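Local structure of putative pyrroline carboxylate reductase (Streptococcus pyogenes, 2AHR) at residues A221-S224 with T229-G232. The protein probably catalyses the NAD(P)H-dependent reduction of 1-pyrroline-5-carboxylate to L-proline, the last step of proline biosynthesis. Sequence-based numbering, arbitrary orientation.
With NAP (NADP nicotinamide-adenine-dinucleotide phosphate), chain S.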
loop_
_atom_site.group_PDB
_atom_site.type_symbol
_atom_site.label_atom_id
_atom_site.label_comp_id
_atom_site.label_asym_id
_atom_site.label_seq_id
_atom_site.Cartn_x
_atom_site.Cartn_y
_atom_site.Cartn_z
ATOM N N ALA E 221 -31.650 -2.984 5.680
ATOM C CA ALA E 221 -32.894 -3.066 4.897
ATOM C C ALA E 221 -32.616 -3.065 3.394
ATOM O O ALA E 221 -33.241 -3.818 2.655
ATOM C CB ALA E 221 -33.876 -1.924 5.268
ATOM N N ILE E 222 -31.675 -2.227 2.956
ATOM C CA ILE E 222 -31.366 -2.050 1.533
ATOM C C ILE E 222 -30.521 -3.213 0.916
ATOM O O ILE E 222 -30.632 -3.505 -0.280
ATOM C CB ILE E 222 -30.714 -0.647 1.298
ATOM C CG1 ILE E 222 -31.729 0.475 1.607
ATOM C CG2 ILE E 222 -30.177 -0.494 -0.126
ATOM C CD1 ILE E 222 -31.098 1.825 1.964
ATOM N N CYS E 223 -29.696 -3.883 1.720
ATOM C CA CYS E 223 -28.833 -4.954 1.215
ATOM C C CYS E 223 -29.504 -6.334 1.091
ATOM O O CYS E 223 -29.370 -7.161 1.990
ATOM C CB CYS E 223 -27.591 -5.082 2.100
ATOM S SG CYS E 223 -26.447 -3.713 1.989
ATOM N N SER E 224 -30.197 -6.593 -0.021
ATOM C CA SER E 224 -30.719 -7.935 -0.311
ATOM C C SER E 224 -29.575 -8.940 -0.276
ATOM O O SER E 224 -28.501 -8.666 -0.806
ATOM C CB SER E 224 -31.341 -8.002 -1.709
ATOM O OG SER E 224 -31.954 -6.773 -2.075
ATOM N N THR E 229 -26.362 -4.371 -3.841
ATOM C CA THR E 229 -25.970 -3.330 -2.865
ATOM C C THR E 229 -24.884 -3.804 -1.894
ATOM O O THR E 229 -23.914 -3.082 -1.658
ATOM C CB THR E 229 -27.186 -2.763 -2.128
ATOM O OG1 THR E 229 -28.055 -2.150 -3.098
ATOM C CG2 THR E 229 -26.758 -1.713 -1.124
ATOM N N ILE E 230 -25.043 -5.013 -1.345
ATOM C CA ILE E 230 -23.992 -5.606 -0.516
ATOM C C ILE E 230 -22.645 -5.748 -1.264
ATOM O O ILE E 230 -21.585 -5.583 -0.673
ATOM C CB ILE E 230 -24.443 -6.945 0.142
ATOM C CG1 ILE E 230 -23.432 -7.408 1.212
ATOM C CG2 ILE E 230 -24.758 -8.019 -0.927
ATOM C CD1 ILE E 230 -23.287 -6.445 2.461
ATOM N N ALA E 231 -22.680 -6.041 -2.561
ATOM C CA ALA E 231 -21.436 -6.077 -3.354
ATOM C C ALA E 231 -20.730 -4.708 -3.303
ATOM O O ALA E 231 -19.542 -4.628 -2.963
ATOM C CB ALA E 231 -21.720 -6.481 -4.791
ATOM N N GLY E 232 -21.464 -3.638 -3.628
ATOM C CA GLY E 232 -20.909 -2.278 -3.565
ATOM C C GLY E 232 -20.480 -1.845 -2.166
ATOM O O GLY E 232 -19.456 -1.175 -2.002
HETATM P PA NAP S . -36.069 -9.405 0.525
HETATM O O1A NAP S . -35.195 -10.556 0.885
HETATM O O2A NAP S . -36.169 -8.451 1.667
HETATM O O5B NAP S . -37.541 -9.869 0.039
HETATM C C5B NAP S . -37.756 -11.023 -0.741
HETATM C C4B NAP S . -39.069 -11.652 -0.282
HETATM O O4B NAP S . -39.523 -12.646 -1.184
HETATM C C3B NAP S . -38.922 -12.302 1.093
HETATM O O3B NAP S . -39.830 -11.676 1.974
HETATM C C2B NAP S . -39.253 -13.772 0.887
HETATM O O2B NAP S . -40.113 -14.330 1.868
HETATM C C1B NAP S . -40.022 -13.740 -0.427
HETATM N N9A NAP S . -39.977 -15.054 -1.114
HETATM C C8A NAP S . -38.994 -16.016 -1.034
HETATM N N7A NAP S . -39.363 -17.070 -1.804
HETATM C C5A NAP S . -40.568 -16.801 -2.369
HETATM C C6A NAP S . -41.394 -17.538 -3.218
HETATM N N6A NAP S . -41.329 -18.867 -3.159
HETATM N N1A NAP S . -42.589 -16.980 -3.631
HETATM C C2A NAP S . -42.973 -15.725 -3.191
HETATM N N3A NAP S . -42.153 -15.013 -2.340
HETATM C C4A NAP S . -40.968 -15.538 -1.936
HETATM O O3 NAP S . -35.507 -8.704 -0.825
HETATM P PN NAP S . -35.768 -7.153 -1.219
HETATM O O1N NAP S . -34.624 -6.367 -0.674
HETATM O O2N NAP S . -37.156 -6.729 -0.891
HETATM O O5D NAP S . -35.607 -7.216 -2.826
HETATM C C5D NAP S . -36.651 -7.673 -3.656
HETATM C C4D NAP S . -36.436 -7.178 -5.085
HETATM O O4D NAP S . -36.346 -5.767 -5.138
HETATM C C3D NAP S . -35.144 -7.729 -5.678
HETATM O O3D NAP S . -35.454 -8.257 -6.945
HETATM C C2D NAP S . -34.192 -6.546 -5.804
HETATM O O2D NAP S . -33.385 -6.682 -6.968
HETATM C C1D NAP S . -35.167 -5.349 -5.825
HETATM N N1N NAP S . -34.691 -4.086 -5.202
HETATM C C2N NAP S . -34.399 -4.013 -3.854
HETATM C C3N NAP S . -33.984 -2.804 -3.287
HETATM C C7N NAP S . -33.780 -2.667 -1.807
HETATM O O7N NAP S . -33.432 -1.388 -1.329
HETATM N N7N NAP S . -33.933 -3.720 -0.993
HETATM C C4N NAP S . -33.871 -1.665 -4.093
HETATM C C5N NAP S . -34.176 -1.737 -5.445
HETATM C C6N NAP S . -34.587 -2.958 -5.983
HETATM P P2B NAP S . -39.650 -14.743 3.363
HETATM O O1X NAP S . -40.794 -15.510 4.005
HETATM O O2X NAP S . -38.437 -15.642 3.284
HETATM O O3X NAP S . -39.328 -13.505 4.183
HETATM O O HOH W 1 -27.531 -6.350 -1.757
#
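The loop joining helices 215-222 and 228-239 of the dimerisation domain illustrates how a cofactor site can be completed across a subunit boundary: Cys-223 and Ile-230 meet where the first helix gives way to the loop and the second begins, while the loop reaches an NADP held mainly by a second subunit's Rossmann domain. Cys-223, the first residue to leave the helix, is the centre of an inverse gamma turn, closed by a weak bond from Ser-224 N to Ile-222 O (3.1 Å). The turn brings Cys-223 over the start of the second helix, where its CB lies 4.1 Å from Ile-230 CB. With SG anti to its own carbonyl carbon (chi1 -69°), the sulfur comes alongside the methyl of Thr-229, SG to CG2 3.7 Å. The CG2 methyl of Ile-222 touches that same Thr-229 CG2 at 3.8 Å, so one threonine methyl serves both side chains. The hydroxyl branch of Thr-229 turns to Ser-167 OG of the second subunit, whose Tyr-171 also bonds Thr-229 O. Beside this apolar patch a single water joins the two backbones, accepting from Ile-230 N at 2.9 Å and donating to Ser-224 O at 2.7 Å. On the cofactor side, Ile-222 CG2 lies 3.6 Å from O7N of the nicotinamide carboxamide. Met-14 and Ala-91 of the second subunit bind the same NADP through their backbone amides, whereas this loop contributes a side-chain hydroxyl: Ser-224 OG donates to the phosphate oxygen O1N at 3.0 Å.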